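Local coordinates for envelopment polyprotein (Bovine Schmallenberg virus BH80/Germany/2011, PDB 7A56) that probably drives entry of the virus by fusing its envelope with a host-cell membrane, as a class II fusion glycoprotein captured in its postfusion form, at residues I23-I34 with M93-I102. Numbering follows the deposited sequence.
Sequences IENYIAALQSDI and MPNGESLFSI
Ser101 O takes a hydrogen bond from a water 2.7 Å away, and the same water accepts a weak bond from Gln31 NE2; no direct hydrogen bond joins helix 23-34 to residues 93-102. The rest is largely van der Waals packing, and Phe100 buries more surface here than any other residue. Its CG sits between the backbone N and the carbonyl carbon (chi1 61°), and the ring lies against the helix. Gln31 covers one face, with CG 3.8 Å from the centroid of the Phe100 ring and almost on its normal, a CH-pi contact. Beyond CG the glutamine runs on, extended, past the ring toward Phe100 CB, which brings the amide to the water. Ile34 CD1 meets the ring edge near Phe100 CZ, while Ile27 CG2 comes in obliquely, 3.6 Å from Phe100 CD1.

One residue earlier, Leu99 pushes CD2 between Ile23 and Ile27, 3.5 Å from Ile23 CD1, and also reaches the edge of the Tyr26 ring. Met93, bent at chi2 and chi3, brings SD to that edge too, 3.4 Å from Tyr26 CE2: a Met-aromatic contact made edge-on. Leu30 CD1 lies over one face of Tyr26.

Leu99 and Phe100 both pair with Ile91 of strand 86-92, a classic beta bulge at the start of strand 98-134. The helix runs along strand 98-102, 27° from its direction, with Phe345 beside Tyr26, Leu30 and Leu99, and Met206 of strand 197-206 and Leu342 of strand 335-343 against Ile34.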
# COMPACT_ATOMS: atom_id res chain seq x y z
N ILE A 23 -34.29 -32.76 -29.25
CA ILE A 23 -33.18 -32.01 -28.66
C ILE A 23 -33.60 -30.59 -28.32
O ILE A 23 -33.23 -30.05 -27.27
CB ILE A 23 -31.97 -32.05 -29.61
CG1 ILE A 23 -31.07 -33.22 -29.25
CG2 ILE A 23 -31.17 -30.80 -29.55
CD1 ILE A 23 -30.49 -33.10 -27.89
N GLU A 24 -34.37 -29.96 -29.20
CA GLU A 24 -34.83 -28.59 -28.96
C GLU A 24 -35.55 -28.45 -27.62
O GLU A 24 -35.22 -27.56 -26.82
CB GLU A 24 -35.74 -28.12 -30.09
CG GLU A 24 -36.22 -26.66 -29.92
CD GLU A 24 -37.68 -26.45 -30.34
OE1 GLU A 24 -38.34 -25.52 -29.79
OE2 GLU A 24 -38.16 -27.22 -31.21
N ASN A 25 -36.57 -29.28 -27.38
CA ASN A 25 -37.33 -29.10 -26.14
C ASN A 25 -36.56 -29.61 -24.93
O ASN A 25 -36.78 -29.12 -23.82
CB ASN A 25 -38.71 -29.79 -26.23
CG ASN A 25 -39.83 -28.84 -26.70
OD1 ASN A 25 -40.47 -28.09 -25.90
ND2 ASN A 25 -40.07 -28.86 -28.00
N TYR A 26 -35.65 -30.57 -25.11
CA TYR A 26 -34.79 -30.97 -24.01
C TYR A 26 -33.89 -29.82 -23.55
O TYR A 26 -33.80 -29.50 -22.35
CB TYR A 26 -34.00 -32.20 -24.45
CG TYR A 26 -33.22 -32.89 -23.35
CD1 TYR A 26 -33.84 -33.26 -22.16
CD2 TYR A 26 -31.88 -33.19 -23.51
CE1 TYR A 26 -33.13 -33.91 -21.16
CE2 TYR A 26 -31.16 -33.84 -22.51
CZ TYR A 26 -31.79 -34.20 -21.34
OH TYR A 26 -31.10 -34.84 -20.37
N ILE A 27 -33.24 -29.14 -24.50
CA ILE A 27 -32.42 -28.00 -24.14
C ILE A 27 -33.27 -26.88 -23.56
O ILE A 27 -32.85 -26.21 -22.61
CB ILE A 27 -31.62 -27.53 -25.36
CG1 ILE A 27 -30.70 -28.65 -25.82
CG2 ILE A 27 -30.85 -26.24 -25.05
CD1 ILE A 27 -30.27 -28.44 -27.24
N ALA A 28 -34.45 -26.62 -24.14
CA ALA A 28 -35.29 -25.55 -23.59
C ALA A 28 -35.66 -25.86 -22.15
O ALA A 28 -35.65 -24.97 -21.29
CB ALA A 28 -36.57 -25.37 -24.41
N ALA A 29 -35.97 -27.13 -21.87
CA ALA A 29 -36.30 -27.52 -20.50
C ALA A 29 -35.13 -27.30 -19.55
O ALA A 29 -35.32 -26.82 -18.43
CB ALA A 29 -36.73 -28.97 -20.47
N LEU A 30 -33.93 -27.71 -19.96
CA LEU A 30 -32.80 -27.58 -19.06
C LEU A 30 -32.48 -26.11 -18.80
O LEU A 30 -32.24 -25.70 -17.66
CB LEU A 30 -31.58 -28.31 -19.63
CG LEU A 30 -31.75 -29.81 -19.80
CD1 LEU A 30 -30.69 -30.33 -20.75
CD2 LEU A 30 -31.63 -30.50 -18.45
N GLN A 31 -32.52 -25.28 -19.84
CA GLN A 31 -32.20 -23.87 -19.61
C GLN A 31 -33.28 -23.20 -18.75
O GLN A 31 -32.97 -22.33 -17.91
CB GLN A 31 -32.02 -23.18 -20.97
CG GLN A 31 -30.75 -23.63 -21.69
CD GLN A 31 -30.65 -23.09 -23.11
OE1 GLN A 31 -31.64 -23.02 -23.81
NE2 GLN A 31 -29.46 -22.69 -23.52
N SER A 32 -34.54 -23.63 -18.92
CA SER A 32 -35.62 -23.10 -18.09
C SER A 32 -35.44 -23.48 -16.64
O SER A 32 -35.72 -22.68 -15.74
CB SER A 32 -36.96 -23.67 -18.57
OG SER A 32 -37.66 -22.75 -19.32
N ASP A 33 -35.07 -24.74 -16.40
CA ASP A 33 -34.79 -25.21 -15.04
C ASP A 33 -33.68 -24.39 -14.38
O ASP A 33 -33.78 -24.01 -13.21
CB ASP A 33 -34.42 -26.68 -15.10
CG ASP A 33 -35.64 -27.59 -15.29
OD1 ASP A 33 -36.80 -27.12 -15.21
OD2 ASP A 33 -35.43 -28.76 -15.57
N ILE A 34 -32.56 -24.20 -15.10
CA ILE A 34 -31.48 -23.35 -14.57
C ILE A 34 -31.98 -21.93 -14.29
O ILE A 34 -31.68 -21.36 -13.23
CB ILE A 34 -30.28 -23.32 -15.54
CG1 ILE A 34 -29.69 -24.72 -15.64
CG2 ILE A 34 -29.25 -22.26 -15.06
CD1 ILE A 34 -28.85 -25.00 -16.94
N MET A 93 -24.71 -34.31 -23.77
CA MET A 93 -25.16 -35.66 -23.43
C MET A 93 -23.98 -36.55 -23.09
O MET A 93 -22.90 -36.39 -23.68
CB MET A 93 -25.94 -36.26 -24.60
CG MET A 93 -27.20 -35.52 -24.93
SD MET A 93 -28.42 -35.60 -23.60
CE MET A 93 -29.04 -37.28 -23.86
N PRO A 94 -24.12 -37.48 -22.13
CA PRO A 94 -23.04 -38.42 -21.82
C PRO A 94 -22.64 -39.22 -23.05
O PRO A 94 -23.50 -39.78 -23.73
CB PRO A 94 -23.65 -39.32 -20.74
CG PRO A 94 -24.76 -38.55 -20.19
CD PRO A 94 -25.31 -37.72 -21.29
N ASN A 95 -21.33 -39.26 -23.31
CA ASN A 95 -20.78 -39.83 -24.54
C ASN A 95 -21.62 -39.41 -25.74
O ASN A 95 -21.88 -40.20 -26.65
CB ASN A 95 -20.72 -41.36 -24.45
CG ASN A 95 -20.38 -41.86 -23.03
OD1 ASN A 95 -19.44 -41.36 -22.38
ND2 ASN A 95 -21.15 -42.84 -22.55
N GLY A 96 -22.07 -38.15 -25.74
CA GLY A 96 -23.13 -37.76 -26.63
C GLY A 96 -22.92 -36.37 -27.20
O GLY A 96 -21.83 -35.82 -27.08
N GLU A 97 -23.96 -35.81 -27.80
CA GLU A 97 -23.81 -34.58 -28.55
C GLU A 97 -23.88 -33.37 -27.62
O GLU A 97 -24.41 -33.44 -26.50
CB GLU A 97 -24.90 -34.47 -29.59
CG GLU A 97 -26.27 -34.80 -29.03
CD GLU A 97 -27.35 -34.58 -30.08
OE1 GLU A 97 -27.28 -33.53 -30.77
OE2 GLU A 97 -28.24 -35.45 -30.23
N SER A 98 -23.34 -32.26 -28.10
CA SER A 98 -23.38 -31.00 -27.36
C SER A 98 -24.79 -30.43 -27.31
O SER A 98 -25.54 -30.51 -28.28
CB SER A 98 -22.43 -29.97 -27.99
OG SER A 98 -21.08 -30.25 -27.65
N LEU A 99 -25.16 -29.85 -26.17
CA LEU A 99 -26.50 -29.34 -25.95
C LEU A 99 -26.50 -27.83 -25.87
O LEU A 99 -27.14 -27.16 -26.69
CB LEU A 99 -27.10 -29.94 -24.67
CG LEU A 99 -27.36 -31.45 -24.58
CD1 LEU A 99 -27.28 -31.90 -23.15
CD2 LEU A 99 -28.73 -31.79 -25.15
N PHE A 100 -25.78 -27.25 -24.90
CA PHE A 100 -25.75 -25.79 -24.85
C PHE A 100 -24.56 -25.38 -24.01
O PHE A 100 -23.83 -26.23 -23.49
CB PHE A 100 -27.06 -25.17 -24.31
CG PHE A 100 -27.41 -25.60 -22.90
CD1 PHE A 100 -28.15 -26.75 -22.69
CD2 PHE A 100 -27.05 -24.82 -21.81
CE1 PHE A 100 -28.48 -27.17 -21.44
CE2 PHE A 100 -27.36 -25.24 -20.50
CZ PHE A 100 -28.10 -26.42 -20.33
N SER A 101 -24.39 -24.07 -23.82
CA SER A 101 -23.25 -23.54 -23.09
C SER A 101 -23.72 -22.67 -21.92
O SER A 101 -24.79 -22.05 -21.97
CB SER A 101 -22.34 -22.74 -24.01
OG SER A 101 -22.94 -21.49 -24.26
N ILE A 102 -22.94 -22.73 -20.84
CA ILE A 102 -23.06 -21.85 -19.69
C ILE A 102 -21.77 -21.07 -19.62
O ILE A 102 -20.68 -21.67 -19.62
CB ILE A 102 -23.29 -22.64 -18.39
CG1 ILE A 102 -24.62 -23.44 -18.45
CG2 ILE A 102 -23.28 -21.75 -17.18
CD1 ILE A 102 -24.88 -24.32 -17.22
O HOH W 1 -27.03 -21.64 -23.36